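Local structure of glycoside Hydrolase (Bacteroides uniformis, 5T99) at residues 471-482 with 536-547. The protein is a family 2 glycoside hydrolase that probably removes galactose units from agarose-derived oligosaccharides, and binds the inhibitor galacto-isofagomine in its barrel. Residues are numbered along the deposited sequence; the frame is centred on the assembly and turned at random. Where two conformers were deposited one is given.
Sequences MNYKPGKYAEVQ and IEFHFQEMNPRF. With GIF (D-galacto-isofagomine), chain C.
Tyr478 is clamped flat between Pro475 of its own segment and Phe547 across the contact. Pro475 CA lies over one face of the Tyr478 ring; on the opposite face Phe547 forms a face-to-face stack, centroids 3.8 Å apart and planes at 21°. Met471 SD and Val481 CG1 meet the Phe547 ring at its edge, the sulfur 3.8 Å from CZ in a Met-aromatic contact. With CG beside its backbone N (chi1 -71°), Tyr478 reaches across to helix 534-543, where its OH donates to the syn lone pair of Glu537 OE2 (2.5 Å). The anti lone pair of that oxygen takes Gln541 NE2, while OE1 is hydrogen-bonded to Tyr532 OH. A phenylalanine in place of Tyr478 could keep the stack but would probably leave Glu537 OE2 with one donor fewer in a buried setting. Pro475 also presses its CB against Phe540 CD2 (3.6 Å), its carbonyl O over that ring's face. Farther along, Gln482 NE2 bonds Tyr478 O at 2.9 Å and, weakly, Asn544 OD1, and a water links its OE1 to Arg546 N. The guanidinium of Arg546 is salt-bridged to Asp298. In the TIM barrel, the contact thus joins helix 478-484 to helix 534-543 and the turn after it; Tyr473, just beyond strand 468-472, lines the galacto-isofagomine pocket. Stack and hydroxyl bond together fix the Tyr478 ring against a buried carboxylate gripped at both oxygens.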
ATOM      1  N   MET A 471      -6.053  10.500 -16.319  1.00 16.95           N
ATOM      2  CA  MET A 471      -5.708  11.929 -16.231  1.00 17.37           C
ATOM      3  C   MET A 471      -5.363  12.342 -14.799  1.00 17.31           C
ATOM      4  O   MET A 471      -6.117  12.058 -13.863  1.00 16.87           O
ATOM      5  CB  MET A 471      -6.868  12.789 -16.729  1.00 17.88           C
ATOM      6  CG  MET A 471      -7.246  12.520 -18.169  1.00 18.38           C
ATOM      7  SD  MET A 471      -8.554  13.608 -18.731  1.00 19.21           S
ATOM      8  CE  MET A 471      -7.608  15.043 -19.189  1.00 19.57           C
ATOM      9  N   ASN A 472      -4.230  13.022 -14.639  1.00 17.45           N
ATOM     10  CA  ASN A 472      -3.832  13.591 -13.352  1.00 17.60           C
ATOM     11  C   ASN A 472      -4.206  15.062 -13.272  1.00 18.27           C
ATOM     12  O   ASN A 472      -3.672  15.873 -14.023  1.00 19.46           O
ATOM     13  CB  ASN A 472      -2.331  13.443 -13.147  1.00 17.57           C
ATOM     14  CG  ASN A 472      -1.917  12.018 -12.908  1.00 17.19           C
ATOM     15  OD1 ASN A 472      -2.670  11.082 -13.199  1.00 16.97           O
ATOM     16  ND2 ASN A 472      -0.723  11.837 -12.344  1.00 17.06           N
ATOM     17  N   TYR A 473      -5.138  15.387 -12.375  1.00 19.32           N
ATOM     18  CA  TYR A 473      -5.528  16.773 -12.023  1.00 19.47           C
ATOM     19  C   TYR A 473      -6.123  17.589 -13.172  1.00 20.77           C
ATOM     20  O   TYR A 473      -5.737  18.744 -13.381  1.00 20.78           O
ATOM     21  CB  TYR A 473      -4.357  17.516 -11.390  1.00 18.43           C
ATOM     22  CG  TYR A 473      -3.700  16.733 -10.281  1.00 18.07           C
ATOM     23  CD1 TYR A 473      -4.317  16.601  -9.028  1.00 17.74           C
ATOM     24  CD2 TYR A 473      -2.470  16.109 -10.480  1.00 17.51           C
ATOM     25  CE1 TYR A 473      -3.716  15.878  -8.005  1.00 17.16           C
ATOM     26  CE2 TYR A 473      -1.871  15.387  -9.467  1.00 17.48           C
ATOM     27  CZ  TYR A 473      -2.501  15.283  -8.233  1.00 16.99           C
ATOM     28  OH  TYR A 473      -1.905  14.573  -7.248  1.00 16.59           O
ATOM     29  N   LYS A 474      -7.075  16.993 -13.894  1.00 21.24           N
ATOM     30  CA  LYS A 474      -7.683  17.647 -15.060  1.00 22.03           C
ATOM     31  C   LYS A 474      -9.223  17.586 -15.111  1.00 21.76           C
ATOM     32  O   LYS A 474      -9.794  17.445 -16.206  1.00 21.74           O
ATOM     33  CB  LYS A 474      -7.107  17.023 -16.347  1.00 22.63           C
ATOM     34  CG  LYS A 474      -5.600  17.120 -16.488  1.00 23.48           C
ATOM     35  CD  LYS A 474      -5.131  18.550 -16.720  1.00 23.70           C
ATOM     36  CE  LYS A 474      -3.615  18.602 -16.807  1.00 24.22           C
ATOM     37  NZ  LYS A 474      -2.963  18.359 -15.488  1.00 24.80           N
ATOM     38  N   PRO A 475      -9.906  17.726 -13.956  1.00 21.70           N
ATOM     39  CA  PRO A 475     -11.381  17.646 -13.975  1.00 21.89           C
ATOM     40  C   PRO A 475     -12.030  18.704 -14.864  1.00 21.47           C
ATOM     41  O   PRO A 475     -13.047  18.426 -15.493  1.00 21.46           O
ATOM     42  CB  PRO A 475     -11.769  17.836 -12.506  1.00 22.34           C
ATOM     43  CG  PRO A 475     -10.646  18.615 -11.908  1.00 22.34           C
ATOM     44  CD  PRO A 475      -9.406  18.157 -12.636  1.00 22.52           C
ATOM     45  N   GLY A 476     -11.409  19.882 -14.946  1.00 21.84           N
ATOM     46  CA  GLY A 476     -11.836  20.934 -15.865  1.00 21.85           C
ATOM     47  C   GLY A 476     -11.767  20.566 -17.338  1.00 22.28           C
ATOM     48  O   GLY A 476     -12.482  21.158 -18.159  1.00 21.63           O
ATOM     49  N   LYS A 477     -10.918  19.598 -17.684  1.00 22.87           N
ATOM     50  CA  LYS A 477     -10.801  19.132 -19.073  1.00 23.80           C
ATOM     51  C   LYS A 477     -11.503  17.808 -19.401  1.00 22.62           C
ATOM     52  O   LYS A 477     -11.361  17.314 -20.523  1.00 22.86           O
ATOM     53  CB  LYS A 477      -9.316  19.053 -19.459  1.00 25.08           C
ATOM     54  CG  LYS A 477      -8.555  20.363 -19.287  1.00 26.12           C
ATOM     55  CD  LYS A 477      -9.107  21.456 -20.188  1.00 26.79           C
ATOM     56  CE  LYS A 477      -8.196  22.678 -20.208  1.00 27.85           C
ATOM     57  NZ  LYS A 477      -8.657  23.633 -21.254  1.00 28.60           N
ATOM     58  N   TYR A 478     -12.274  17.243 -18.469  1.00 21.35           N
ATOM     59  CA  TYR A 478     -12.913  15.939 -18.711  1.00 21.17           C
ATOM     60  C   TYR A 478     -13.884  15.990 -19.891  1.00 21.95           C
ATOM     61  O   TYR A 478     -13.860  15.109 -20.746  1.00 20.90           O
ATOM     62  CB  TYR A 478     -13.652  15.414 -17.471  1.00 20.31           C
ATOM     63  CG  TYR A 478     -12.794  14.944 -16.306  1.00 19.46           C
ATOM     64  CD1 TYR A 478     -11.392  14.889 -16.378  1.00 19.56           C
ATOM     65  CD2 TYR A 478     -13.398  14.508 -15.135  1.00 19.12           C
ATOM     66  CE1 TYR A 478     -10.632  14.440 -15.300  1.00 19.22           C
ATOM     67  CE2 TYR A 478     -12.649  14.052 -14.061  1.00 19.13           C
ATOM     68  CZ  TYR A 478     -11.270  14.019 -14.148  1.00 18.96           C
ATOM     69  OH  TYR A 478     -10.536  13.578 -13.087  1.00 19.13           O
ATOM     70  N   ALA A 479     -14.722  17.024 -19.935  1.00 22.31           N
ATOM     71  CA  ALA A 479     -15.673  17.173 -21.024  1.00 23.13           C
ATOM     72  C   ALA A 479     -14.971  17.330 -22.375  1.00 23.73           C
ATOM     73  O   ALA A 479     -15.333  16.659 -23.347  1.00 24.16           O
ATOM     74  CB  ALA A 479     -16.611  18.346 -20.762  1.00 23.44           C
ATOM     75  N   GLU A 480     -13.960  18.198 -22.429  1.00 24.28           N
ATOM     76  CA  GLU A 480     -13.256  18.495 -23.683  1.00 23.92           C
ATOM     77  C   GLU A 480     -12.515  17.274 -24.250  1.00 23.49           C
ATOM     78  O   GLU A 480     -12.577  17.028 -25.455  1.00 24.18           O
ATOM     79  CB  GLU A 480     -12.299  19.688 -23.514  1.00 24.08           C
ATOM     80  CG  GLU A 480     -11.451  19.981 -24.745  1.00 25.22           C
ATOM     81  CD  GLU A 480     -10.582  21.215 -24.605  1.00 25.62           C
ATOM     82  OE1 GLU A 480      -9.374  21.065 -24.323  1.00 26.57           O
ATOM     83  OE2 GLU A 480     -11.104  22.330 -24.792  1.00 26.16           O
ATOM     84  N   VAL A 481     -11.816  16.517 -23.402  1.00 22.48           N
ATOM     85  CA  VAL A 481     -11.056  15.353 -23.890  1.00 21.99           C
ATOM     86  C   VAL A 481     -11.966  14.269 -24.467  1.00 21.64           C
ATOM     87  O   VAL A 481     -11.556  13.575 -25.382  1.00 21.24           O
ATOM     88  CB  VAL A 481     -10.111  14.760 -22.821  1.00 21.44           C
ATOM     89  CG1 VAL A 481     -10.874  13.929 -21.784  1.00 21.38           C
ATOM     90  CG2 VAL A 481      -9.008  13.939 -23.477  1.00 21.36           C
ATOM     91  N   GLN A 482     -13.185  14.148 -23.934  1.00 21.77           N
ATOM     92  CA  GLN A 482     -14.212  13.244 -24.486  1.00 22.64           C
ATOM     93  C   GLN A 482     -14.767  13.707 -25.850  1.00 23.05           C
ATOM     94  O   GLN A 482     -15.115  12.873 -26.683  1.00 24.06           O
ATOM     95  CB  GLN A 482     -15.375  13.045 -23.495  1.00 21.85           C
ATOM     96  CG  GLN A 482     -14.987  12.347 -22.206  1.00 21.69           C
ATOM     97  CD  GLN A 482     -16.123  12.321 -21.187  1.00 22.03           C
ATOM     98  OE1 GLN A 482     -16.961  11.404 -21.187  1.00 22.02           O
ATOM     99  NE2 GLN A 482     -16.148  13.319 -20.300  1.00 21.04           N
ATOM    100  N   ILE A 536     -14.516  19.622  -6.016  1.00 21.70           N
ATOM    101  CA  ILE A 536     -14.323  19.862  -7.451  1.00 22.43           C
ATOM    102  C   ILE A 536     -14.281  18.541  -8.231  1.00 21.70           C
ATOM    103  O   ILE A 536     -14.897  18.438  -9.298  1.00 21.46           O
ATOM    104  CB  ILE A 536     -13.034  20.702  -7.717  1.00 23.30           C
ATOM    105  CG1 ILE A 536     -13.197  22.137  -7.197  1.00 24.00           C
ATOM    106  CG2 ILE A 536     -12.643  20.715  -9.194  1.00 23.30           C
ATOM    107  CD1 ILE A 536     -14.179  22.992  -7.983  1.00 24.64           C
ATOM    108  N   GLU A 537     -13.571  17.537  -7.712  1.00 20.84           N
ATOM    109  CA  GLU A 537     -13.545  16.228  -8.386  1.00 20.57           C
ATOM    110  C   GLU A 537     -14.936  15.576  -8.377  1.00 20.55           C
ATOM    111  O   GLU A 537     -15.403  15.101  -9.419  1.00 19.69           O
ATOM    112  CB  GLU A 537     -12.513  15.285  -7.772  1.00 20.22           C
ATOM    113  CG  GLU A 537     -12.197  14.064  -8.638  1.00 20.57           C
ATOM    114  CD  GLU A 537     -11.573  14.392  -9.982  1.00 20.32           C
ATOM    115  OE1 GLU A 537     -10.758  15.342 -10.062  1.00 20.66           O
ATOM    116  OE2 GLU A 537     -11.888  13.680 -10.952  1.00 19.30           O
ATOM    117  N   PHE A 538     -15.598  15.586  -7.215  1.00 20.20           N
ATOM    118  CA  PHE A 538     -16.957  15.031  -7.096  1.00 20.67           C
ATOM    119  C   PHE A 538     -17.885  15.635  -8.143  1.00 21.42           C
ATOM    120  O   PHE A 538     -18.625  14.911  -8.817  1.00 20.08           O
ATOM    121  CB  PHE A 538     -17.575  15.261  -5.701  1.00 20.09           C
ATOM    122  CG  PHE A 538     -16.783  14.676  -4.560  1.00 19.77           C
ATOM    123  CD1 PHE A 538     -15.843  13.650  -4.754  1.00 19.53           C
ATOM    124  CD2 PHE A 538     -16.996  15.143  -3.279  1.00 19.57           C
ATOM    125  CE1 PHE A 538     -15.121  13.143  -3.696  1.00 19.76           C
ATOM    126  CE2 PHE A 538     -16.280  14.629  -2.205  1.00 20.02           C
ATOM    127  CZ  PHE A 538     -15.343  13.630  -2.411  1.00 20.19           C
ATOM    128  N   HIS A 539     -17.825  16.961  -8.263  1.00 22.41           N
ATOM    129  CA  HIS A 539     -18.630  17.690  -9.223  1.00 23.35           C
ATOM    130  C   HIS A 539     -18.383  17.200 -10.649  1.00 22.88           C
ATOM    131  O   HIS A 539     -19.330  16.844 -11.356  1.00 22.93           O
ATOM    132  CB  HIS A 539     -18.340  19.190  -9.126  1.00 25.14           C
ATOM    133  CG  HIS A 539     -19.198  20.017 -10.024  1.00 26.37           C
ATOM    134  ND1 HIS A 539     -18.697  20.698 -11.113  1.00 27.23           N
ATOM    135  CD2 HIS A 539     -20.531  20.234 -10.022  1.00 27.98           C
ATOM    136  CE1 HIS A 539     -19.683  21.323 -11.727  1.00 28.15           C
ATOM    137  NE2 HIS A 539     -20.808  21.053 -11.089  1.00 29.31           N
ATOM    138  N   PHE A 540     -17.119  17.166 -11.063  1.00 22.39           N
ATOM    139  CA  PHE A 540     -16.787  16.789 -12.442  1.00 22.08           C
ATOM    140  C   PHE A 540     -16.923  15.278 -12.703  1.00 21.92           C
ATOM    141  O   PHE A 540     -17.173  14.890 -13.846  1.00 22.01           O
ATOM    142  CB  PHE A 540     -15.416  17.348 -12.867  1.00 22.65           C
ATOM    143  CG  PHE A 540     -15.427  18.841 -13.164  1.00 22.78           C
ATOM    144  CD1 PHE A 540     -16.035  19.334 -14.322  1.00 22.80           C
ATOM    145  CD2 PHE A 540     -14.832  19.759 -12.294  1.00 23.11           C
ATOM    146  CE1 PHE A 540     -16.050  20.704 -14.604  1.00 22.87           C
ATOM    147  CE2 PHE A 540     -14.841  21.133 -12.575  1.00 22.99           C
ATOM    148  CZ  PHE A 540     -15.453  21.604 -13.727  1.00 22.43           C
ATOM    149  N   GLN A 541     -16.801  14.436 -11.666  1.00 21.27           N
ATOM    150  CA  GLN A 541     -17.138  13.003 -11.788  1.00 21.09           C
ATOM    151  C   GLN A 541     -18.624  12.801 -12.067  1.00 22.40           C
ATOM    152  O   GLN A 541     -18.984  11.957 -12.897  1.00 21.51           O
ATOM    153  CB  GLN A 541     -16.743  12.189 -10.547  1.00 19.43           C
ATOM    154  CG  GLN A 541     -15.245  11.996 -10.366  1.00 19.31           C
ATOM    155  CD  GLN A 541     -14.590  10.981 -11.314  1.00 18.96           C
ATOM    156  OE1 GLN A 541     -15.236  10.079 -11.869  1.00 17.94           O
ATOM    157  NE2 GLN A 541     -13.277  11.119 -11.480  1.00 18.74           N
ATOM    158  N   GLU A 542     -19.483  13.557 -11.380  1.00 24.53           N
ATOM    159  CA  GLU A 542     -20.937  13.471 -11.613  1.00 26.91           C
ATOM    160  C   GLU A 542     -21.332  13.955 -13.003  1.00 26.97           C
ATOM    161  O   GLU A 542     -22.185  13.345 -13.628  1.00 28.30           O
ATOM    162  CB  GLU A 542     -21.732  14.223 -10.546  1.00 28.92           C
ATOM    163  CG  GLU A 542     -21.690  13.530  -9.190  1.00 32.15           C
ATOM    164  CD  GLU A 542     -22.318  14.345  -8.066  1.00 34.40           C
ATOM    165  OE1 GLU A 542     -23.204  15.196  -8.367  1.00 36.71           O
ATOM    166  OE2 GLU A 542     -21.924  14.122  -6.886  1.00 33.09           O
ATOM    167  N   MET A 543     -20.713  15.026 -13.490  0.50 26.98           N
ATOM    168  CA  MET A 543     -21.025  15.543 -14.826  0.50 27.05           C
ATOM    169  C   MET A 543     -20.426  14.719 -15.977  0.50 26.33           C
ATOM    170  O   MET A 543     -20.809  14.923 -17.134  0.50 26.61           O
ATOM    171  CB  MET A 543     -20.584  17.008 -14.943  0.50 27.80           C
ATOM    172  CG  MET A 543     -21.323  17.961 -14.004  0.50 27.77           C
ATOM    173  SD  MET A 543     -23.096  17.652 -13.916  0.50 28.29           S
ATOM    174  CE  MET A 543     -23.587  17.963 -15.611  0.50 28.07           C
ATOM    175  N   ASN A 544     -19.494  13.810 -15.673  1.00 25.52           N
ATOM    176  CA  ASN A 544     -18.833  12.978 -16.691  1.00 23.97           C
ATOM    177  C   ASN A 544     -18.891  11.488 -16.289  1.00 23.14           C
ATOM    178  O   ASN A 544     -17.872  10.902 -15.891  1.00 22.16           O
ATOM    179  CB  ASN A 544     -17.390  13.459 -16.904  1.00 23.78           C
ATOM    180  CG  ASN A 544     -17.317  14.881 -17.472  1.00 23.98           C
ATOM    181  OD1 ASN A 544     -17.517  15.100 -18.673  1.00 24.75           O
ATOM    182  ND2 ASN A 544     -17.025  15.854 -16.611  1.00 23.50           N
ATOM    183  N   PRO A 545     -20.087  10.861 -16.416  1.00 22.40           N
ATOM    184  CA  PRO A 545     -20.304   9.454 -16.015  1.00 22.30           C
ATOM    185  C   PRO A 545     -19.422   8.393 -16.701  1.00 22.19           C
ATOM    186  O   PRO A 545     -19.259   7.305 -16.155  1.00 21.99           O
ATOM    187  CB  PRO A 545     -21.782   9.199 -16.358  1.00 22.48           C
ATOM    188  CG  PRO A 545     -22.173  10.270 -17.310  1.00 22.35           C
ATOM    189  CD  PRO A 545     -21.307  11.454 -17.010  1.00 22.44           C
ATOM    190  N   ARG A 546     -18.878   8.701 -17.879  1.00 21.77           N
ATOM    191  CA  ARG A 546     -17.954   7.794 -18.566  1.00 20.79           C
ATOM    192  C   ARG A 546     -16.648   7.604 -17.800  1.00 19.13           C
ATOM    193  O   ARG A 546     -16.028   6.550 -17.909  1.00 19.01           O
ATOM    194  CB  ARG A 546     -17.671   8.265 -20.008  1.00 20.86           C
ATOM    195  CG  ARG A 546     -18.885   8.190 -20.950  1.00 21.06           C
ATOM    196  CD  ARG A 546     -18.559   8.538 -22.405  1.00 21.15           C
ATOM    197  NE  ARG A 546     -17.382   7.796 -22.880  1.00 21.84           N
ATOM    198  CZ  ARG A 546     -16.385   8.269 -23.640  1.00 22.20           C
ATOM    199  NH1 ARG A 546     -16.360   9.520 -24.100  1.00 22.67           N
ATOM    200  NH2 ARG A 546     -15.381   7.458 -23.962  1.00 22.61           N
ATOM    201  N   PHE A 547     -16.222   8.622 -17.054  1.00 17.96           N
ATOM    202  CA  PHE A 547     -15.023   8.500 -16.228  1.00 16.99           C
ATOM    203  C   PHE A 547     -15.247   7.410 -15.175  1.00 16.74           C
ATOM    204  O   PHE A 547     -16.259   7.406 -14.479  1.00 15.86           O
ATOM    205  CB  PHE A 547     -14.599   9.843 -15.601  1.00 16.62           C
ATOM    206  CG  PHE A 547     -13.667  10.645 -16.473  1.00 16.45           C
ATOM    207  CD1 PHE A 547     -12.366  10.906 -16.075  1.00 15.77           C
ATOM    208  CD2 PHE A 547     -14.090  11.112 -17.726  1.00 16.73           C
ATOM    209  CE1 PHE A 547     -11.506  11.611 -16.895  1.00 15.71           C
ATOM    210  CE2 PHE A 547     -13.224  11.826 -18.554  1.00 16.01           C
ATOM    211  CZ  PHE A 547     -11.932  12.074 -18.133  1.00 15.72           C
TER
HETATM  212  C   GIF C 901       2.818  12.869  -8.660  1.00 18.07           C
HETATM  213  N   GIF C 901       1.847  13.925  -8.903  1.00 18.35           N
HETATM  214  O   GIF C 901       0.940  16.888  -5.776  1.00 18.41           O
HETATM  215  C1  GIF C 901       2.888  12.557  -7.178  1.00 17.93           C
HETATM  216  O1  GIF C 901       4.318  14.410  -6.633  1.00 18.58           O
HETATM  217  C2  GIF C 901       3.049  13.826  -6.344  1.00 18.30           C
HETATM  218  O2  GIF C 901       3.990  11.686  -6.934  1.00 16.65           O
HETATM  219  C3  GIF C 901       1.941  14.834  -6.632  1.00 18.41           C
HETATM  220  C4  GIF C 901       1.880  15.150  -8.123  1.00 18.45           C
HETATM  221  C5  GIF C 901       2.148  16.118  -5.827  1.00 18.53           C
HETATM  222  O   HOH W   1     -18.993  11.193 -19.420  1.00  9.85           O